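PDB 5CWM: designed helical repeat protein from Synthetic construct, which has no known natural function, being a computationally designed repeat protein in which antiparallel helices stack one after another into an extended, curved solenoid-like array. Local coordinates for residues Leu37-Leu51 / Ala63-Leu77. Sequence-based numbering, arbitrary orientation.
Sequences LRTAEEAAREAKKVL and ALRAVELVVRVAELL
V73 projects from helix 60-84 as a branched bump into the shallow hollow lined by A40, A43 and A44 of helix 30-57. Its chi1 of 170° sets CG1 beside its own carbonyl carbon and CG2 beside its backbone N, which turns CG1 to A40 and A44, 3.6 Å from CB of A44, and CG2 to CB of A43. Three methyl-sized side chains are what let a valine settle so near the opposing backbone. One step along, CG2 of V70 rests 3.7 Å from CB of A47. At A66 both helices are small: its CB lies against the carbonyl O of A47, beside CB of L51 and near CG1 of V50, and the CA atoms of A47 and A66 come within 5.0 Å. Leucines fill both ends. Where the CA atoms of L51 and A63 are just 4.6 Å apart, L51 reaches past the small A63, with CD1 on its CB and CD2 on CG2 of V67. At the wider end, CA of L37 and CA of L77 lie 6.8 Å apart; these two side chains cross at about a right angle, CD1 of L37 3.6 Å from CD2 of L77, which also meets CB of A40. The axes, 8.3 Å apart at closest and running at 158°, belong to two consecutive helices packed antiparallel in the stacked array. Helix 87-114 also touches L37, L51, V67 and L77, and its E99 and R92 pair with K48 and E41. No hydrogen bond or salt bridge joins the two segments, so their mutual hold rests on buried apolar surface and complementary shape.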
loop_
_atom_site.group_PDB
_atom_site.type_symbol
_atom_site.label_atom_id
_atom_site.label_comp_id
_atom_site.label_asym_id
_atom_site.label_seq_id
_atom_site.Cartn_x
_atom_site.Cartn_y
_atom_site.Cartn_z
ATOM N N LEU A 37 7.669 -15.239 -11.704
ATOM C CA LEU A 37 7.581 -15.186 -10.248
ATOM C C LEU A 37 8.929 -14.796 -9.643
ATOM O O LEU A 37 9.018 -13.868 -8.830
ATOM C CB LEU A 37 7.119 -16.537 -9.698
ATOM C CG LEU A 37 6.946 -16.712 -8.188
ATOM C CD1 LEU A 37 5.735 -15.947 -7.690
ATOM C CD2 LEU A 37 6.830 -18.187 -7.838
ATOM N N ARG A 38 9.975 -15.502 -10.063
ATOM C CA ARG A 38 11.331 -15.247 -9.585
ATOM C C ARG A 38 11.799 -13.829 -9.903
ATOM O O ARG A 38 12.394 -13.158 -9.056
ATOM C CB ARG A 38 12.300 -16.263 -10.191
ATOM C CG ARG A 38 12.096 -17.688 -9.701
ATOM C CD ARG A 38 12.477 -18.692 -10.775
ATOM N NE ARG A 38 13.764 -18.375 -11.387
ATOM C CZ ARG A 38 14.251 -18.990 -12.460
ATOM N NH1 ARG A 38 13.558 -19.957 -13.045
ATOM N NH2 ARG A 38 15.431 -18.635 -12.951
ATOM N N THR A 39 11.528 -13.380 -11.124
ATOM C CA THR A 39 11.908 -12.038 -11.553
ATOM C C THR A 39 11.223 -10.979 -10.694
ATOM O O THR A 39 11.856 -10.017 -10.248
ATOM C CB THR A 39 11.554 -11.796 -13.032
ATOM O OG1 THR A 39 12.134 -12.827 -13.839
ATOM C CG2 THR A 39 12.074 -10.444 -13.492
ATOM N N ALA A 40 9.929 -11.170 -10.462
ATOM C CA ALA A 40 9.164 -10.260 -9.618
ATOM C C ALA A 40 9.733 -10.222 -8.201
ATOM O O ALA A 40 9.899 -9.147 -7.618
ATOM C CB ALA A 40 7.701 -10.666 -9.592
ATOM N N GLU A 41 10.037 -11.397 -7.658
ATOM C CA GLU A 41 10.606 -11.487 -6.316
ATOM C C GLU A 41 11.948 -10.764 -6.218
ATOM O O GLU A 41 12.223 -10.077 -5.229
ATOM C CB GLU A 41 10.766 -12.950 -5.902
ATOM C CG GLU A 41 9.451 -13.650 -5.598
ATOM C CD GLU A 41 9.645 -15.085 -5.158
ATOM O OE1 GLU A 41 10.575 -15.745 -5.667
ATOM O OE2 GLU A 41 8.869 -15.552 -4.298
ATOM N N GLU A 42 12.781 -10.919 -7.244
ATOM C CA GLU A 42 14.064 -10.224 -7.291
ATOM C C GLU A 42 13.850 -8.714 -7.338
ATOM O O GLU A 42 14.557 -7.951 -6.670
ATOM C CB GLU A 42 14.885 -10.682 -8.498
ATOM C CG GLU A 42 16.238 -9.995 -8.629
ATOM C CD GLU A 42 17.173 -10.312 -7.475
ATOM O OE1 GLU A 42 17.060 -11.412 -6.896
ATOM O OE2 GLU A 42 18.023 -9.456 -7.147
ATOM N N ALA A 43 12.863 -8.294 -8.124
ATOM C CA ALA A 43 12.505 -6.884 -8.222
ATOM C C ALA A 43 12.117 -6.328 -6.856
ATOM O O ALA A 43 12.556 -5.243 -6.471
ATOM C CB ALA A 43 11.372 -6.691 -9.218
ATOM N N ALA A 44 11.302 -7.082 -6.125
ATOM C CA ALA A 44 10.879 -6.679 -4.786
ATOM C C ALA A 44 12.064 -6.610 -3.827
ATOM O O ALA A 44 12.153 -5.697 -3.002
ATOM C CB ALA A 44 9.825 -7.635 -4.254
ATOM N N ARG A 45 12.969 -7.579 -3.935
ATOM C CA ARG A 45 14.175 -7.600 -3.109
ATOM C C ARG A 45 15.012 -6.341 -3.321
ATOM O O ARG A 45 15.313 -5.607 -2.368
ATOM C CB ARG A 45 15.017 -8.842 -3.415
ATOM C CG ARG A 45 15.063 -9.859 -2.284
ATOM C CD ARG A 45 14.268 -11.111 -2.621
ATOM N NE ARG A 45 14.830 -11.825 -3.764
ATOM C CZ ARG A 45 14.401 -13.009 -4.190
ATOM N NH1 ARG A 45 13.403 -13.620 -3.566
ATOM N NH2 ARG A 45 14.972 -13.585 -5.239
ATOM N N GLU A 46 15.377 -6.094 -4.576
ATOM C CA GLU A 46 16.162 -4.917 -4.928
ATOM C C GLU A 46 15.457 -3.637 -4.493
ATOM O O GLU A 46 16.096 -2.706 -3.999
ATOM C CB GLU A 46 16.435 -4.885 -6.433
ATOM C CG GLU A 46 17.238 -6.070 -6.940
ATOM C CD GLU A 46 17.591 -5.946 -8.408
ATOM O OE1 GLU A 46 17.302 -4.886 -9.001
ATOM O OE2 GLU A 46 18.155 -6.909 -8.970
ATOM N N ALA A 47 14.139 -3.601 -4.670
ATOM C CA ALA A 47 13.338 -2.453 -4.258
ATOM C C ALA A 47 13.468 -2.199 -2.759
ATOM O O ALA A 47 13.672 -1.059 -2.329
ATOM C CB ALA A 47 11.881 -2.662 -4.634
ATOM N N LYS A 48 13.354 -3.261 -1.966
ATOM C CA LYS A 48 13.481 -3.133 -0.520
ATOM C C LYS A 48 14.887 -2.685 -0.138
ATOM O O LYS A 48 15.062 -1.929 0.817
ATOM C CB LYS A 48 13.139 -4.448 0.187
ATOM C CG LYS A 48 13.173 -4.335 1.706
ATOM C CD LYS A 48 12.853 -5.651 2.393
ATOM C CE LYS A 48 12.924 -5.500 3.905
ATOM N NZ LYS A 48 12.602 -6.768 4.612
ATOM N N LYS A 49 15.887 -3.151 -0.882
ATOM C CA LYS A 49 17.259 -2.697 -0.659
ATOM C C LYS A 49 17.373 -1.189 -0.886
ATOM O O LYS A 49 17.963 -0.464 -0.074
ATOM C CB LYS A 49 18.231 -3.447 -1.569
ATOM C CG LYS A 49 18.315 -4.939 -1.291
ATOM C CD LYS A 49 19.220 -5.638 -2.292
ATOM C CE LYS A 49 19.245 -7.139 -2.057
ATOM N NZ LYS A 49 20.073 -7.842 -3.075
ATOM N N VAL A 50 16.796 -0.726 -1.993
ATOM C CA VAL A 50 16.777 0.695 -2.327
ATOM C C VAL A 50 16.088 1.505 -1.230
ATOM O O VAL A 50 16.548 2.586 -0.862
ATOM C CB VAL A 50 16.071 0.948 -3.676
ATOM C CG1 VAL A 50 15.940 2.438 -3.942
ATOM C CG2 VAL A 50 16.830 0.276 -4.808
ATOM N N LEU A 51 14.987 0.973 -0.709
ATOM C CA LEU A 51 14.306 1.593 0.423
ATOM C C LEU A 51 15.228 1.696 1.635
ATOM O O LEU A 51 15.310 2.742 2.284
ATOM C CB LEU A 51 13.050 0.802 0.792
ATOM C CG LEU A 51 12.451 1.087 2.173
ATOM C CD1 LEU A 51 11.888 2.496 2.247
ATOM C CD2 LEU A 51 11.384 0.065 2.514
ATOM N N ALA A 63 12.427 6.338 -1.396
ATOM C CA ALA A 63 11.797 5.341 -0.541
ATOM C C ALA A 63 10.373 5.038 -0.999
ATOM O O ALA A 63 9.993 3.875 -1.165
ATOM C CB ALA A 63 11.800 5.816 0.905
ATOM N N LEU A 64 9.597 6.098 -1.208
ATOM C CA LEU A 64 8.214 5.975 -1.651
ATOM C C LEU A 64 8.122 5.237 -2.980
ATOM O O LEU A 64 7.304 4.326 -3.141
ATOM C CB LEU A 64 7.567 7.355 -1.773
ATOM C CG LEU A 64 6.125 7.389 -2.281
ATOM C CD1 LEU A 64 5.196 6.670 -1.315
ATOM C CD2 LEU A 64 5.672 8.822 -2.503
ATOM N N ARG A 65 8.966 5.635 -3.929
ATOM C CA ARG A 65 9.006 4.985 -5.235
ATOM C C ARG A 65 9.322 3.499 -5.089
ATOM O O ARG A 65 8.691 2.650 -5.725
ATOM C CB ARG A 65 10.040 5.657 -6.142
ATOM C CG ARG A 65 9.498 6.063 -7.503
ATOM C CD ARG A 65 8.827 4.891 -8.202
ATOM N NE ARG A 65 8.157 5.296 -9.434
ATOM C CZ ARG A 65 7.323 4.519 -10.118
ATOM N NH1 ARG A 65 6.757 4.969 -11.229
ATOM N NH2 ARG A 65 7.052 3.294 -9.688
ATOM N N ALA A 66 10.293 3.191 -4.235
ATOM C CA ALA A 66 10.694 1.810 -3.992
ATOM C C ALA A 66 9.540 0.981 -3.433
ATOM O O ALA A 66 9.283 -0.134 -3.895
ATOM C CB ALA A 66 11.882 1.765 -3.044
ATOM N N VAL A 67 8.842 1.531 -2.445
ATOM C CA VAL A 67 7.772 0.796 -1.782
ATOM C C VAL A 67 6.547 0.629 -2.681
ATOM O O VAL A 67 5.902 -0.420 -2.665
ATOM C CB VAL A 67 7.366 1.480 -0.462
ATOM C CG1 VAL A 67 6.168 0.784 0.162
ATOM C CG2 VAL A 67 8.535 1.462 0.502
ATOM N N GLU A 68 6.229 1.645 -3.480
ATOM C CA GLU A 68 5.112 1.505 -4.409
ATOM C C GLU A 68 5.495 0.548 -5.538
ATOM O O GLU A 68 4.630 -0.092 -6.144
ATOM C CB GLU A 68 4.670 2.866 -4.958
ATOM C CG GLU A 68 5.689 3.589 -5.815
ATOM C CD GLU A 68 5.293 5.029 -6.086
ATOM O OE1 GLU A 68 4.298 5.496 -5.493
ATOM O OE2 GLU A 68 5.976 5.697 -6.890
ATOM N N LEU A 69 6.794 0.436 -5.806
ATOM C CA LEU A 69 7.286 -0.600 -6.711
ATOM C C LEU A 69 7.092 -1.980 -6.086
ATOM O O LEU A 69 6.769 -2.946 -6.779
ATOM C CB LEU A 69 8.760 -0.374 -7.059
ATOM C CG LEU A 69 9.051 0.629 -8.178
ATOM C CD1 LEU A 69 10.548 0.812 -8.362
ATOM C CD2 LEU A 69 8.397 0.182 -9.476
ATOM N N VAL A 70 7.289 -2.065 -4.772
ATOM C CA VAL A 70 7.041 -3.306 -4.042
ATOM C C VAL A 70 5.564 -3.685 -4.137
ATOM O O VAL A 70 5.225 -4.852 -4.334
ATOM C CB VAL A 70 7.457 -3.190 -2.558
ATOM C CG1 VAL A 70 6.966 -4.389 -1.763
ATOM C CG2 VAL A 70 8.966 -3.053 -2.440
ATOM N N VAL A 71 4.692 -2.689 -4.008
ATOM C CA VAL A 71 3.253 -2.893 -4.159
ATOM C C VAL A 71 2.924 -3.391 -5.564
ATOM O O VAL A 71 2.124 -4.315 -5.740
ATOM C CB VAL A 71 2.469 -1.597 -3.870
ATOM C CG1 VAL A 71 0.989 -1.785 -4.169
ATOM C CG2 VAL A 71 2.676 -1.167 -2.426
ATOM N N ARG A 72 3.550 -2.767 -6.559
ATOM C CA ARG A 72 3.443 -3.203 -7.948
ATOM C C ARG A 72 3.776 -4.690 -8.076
ATOM O O ARG A 72 3.019 -5.471 -8.669
ATOM C CB ARG A 72 4.374 -2.371 -8.833
ATOM C CG ARG A 72 4.442 -2.815 -10.280
ATOM C CD ARG A 72 3.484 -2.021 -11.143
ATOM N NE ARG A 72 3.626 -2.341 -12.560
ATOM C CZ ARG A 72 4.455 -1.713 -13.388
ATOM N NH1 ARG A 72 5.222 -0.728 -12.940
ATOM N NH2 ARG A 72 4.519 -2.070 -14.663
ATOM N N VAL A 73 4.914 -5.067 -7.500
ATOM C CA VAL A 73 5.361 -6.454 -7.496
ATOM C C VAL A 73 4.325 -7.363 -6.841
ATOM O O VAL A 73 4.062 -8.459 -7.324
ATOM C CB VAL A 73 6.715 -6.608 -6.768
ATOM C CG1 VAL A 73 7.047 -8.075 -6.551
ATOM C CG2 VAL A 73 7.821 -5.917 -7.551
ATOM N N ALA A 74 3.733 -6.894 -5.749
ATOM C CA ALA A 74 2.729 -7.668 -5.026
ATOM C C ALA A 74 1.493 -7.929 -5.886
ATOM O O ALA A 74 1.013 -9.065 -5.970
ATOM C CB ALA A 74 2.340 -6.958 -3.740
ATOM N N GLU A 75 0.979 -6.876 -6.518
ATOM C CA GLU A 75 -0.151 -7.009 -7.434
ATOM C C GLU A 75 0.184 -8.000 -8.542
ATOM O O GLU A 75 -0.634 -8.856 -8.908
ATOM C CB GLU A 75 -0.528 -5.654 -8.040
ATOM C CG GLU A 75 -0.978 -4.610 -7.031
ATOM C CD GLU A 75 -1.283 -3.269 -7.676
ATOM O OE1 GLU A 75 -0.982 -3.105 -8.877
ATOM O OE2 GLU A 75 -1.823 -2.382 -6.983
ATOM N N LEU A 76 1.401 -7.879 -9.066
ATOM C CA LEU A 76 1.875 -8.782 -10.107
ATOM C C LEU A 76 1.856 -10.230 -9.627
ATOM O O LEU A 76 1.488 -11.134 -10.374
ATOM C CB LEU A 76 3.285 -8.389 -10.553
ATOM C CG LEU A 76 3.929 -9.281 -11.616
ATOM C CD1 LEU A 76 3.021 -9.417 -12.829
ATOM C CD2 LEU A 76 5.287 -8.730 -12.016
ATOM N N LEU A 77 2.243 -10.440 -8.374
ATOM C CA LEU A 77 2.270 -11.774 -7.791
ATOM C C LEU A 77 0.860 -12.299 -7.571
ATOM O O LEU A 77 0.630 -13.505 -7.612
ATOM C CB LEU A 77 3.047 -11.774 -6.473
ATOM C CG LEU A 77 4.551 -11.523 -6.595
ATOM C CD1 LEU A 77 5.249 -11.753 -5.268
ATOM C CD2 LEU A 77 5.150 -12.397 -7.680
#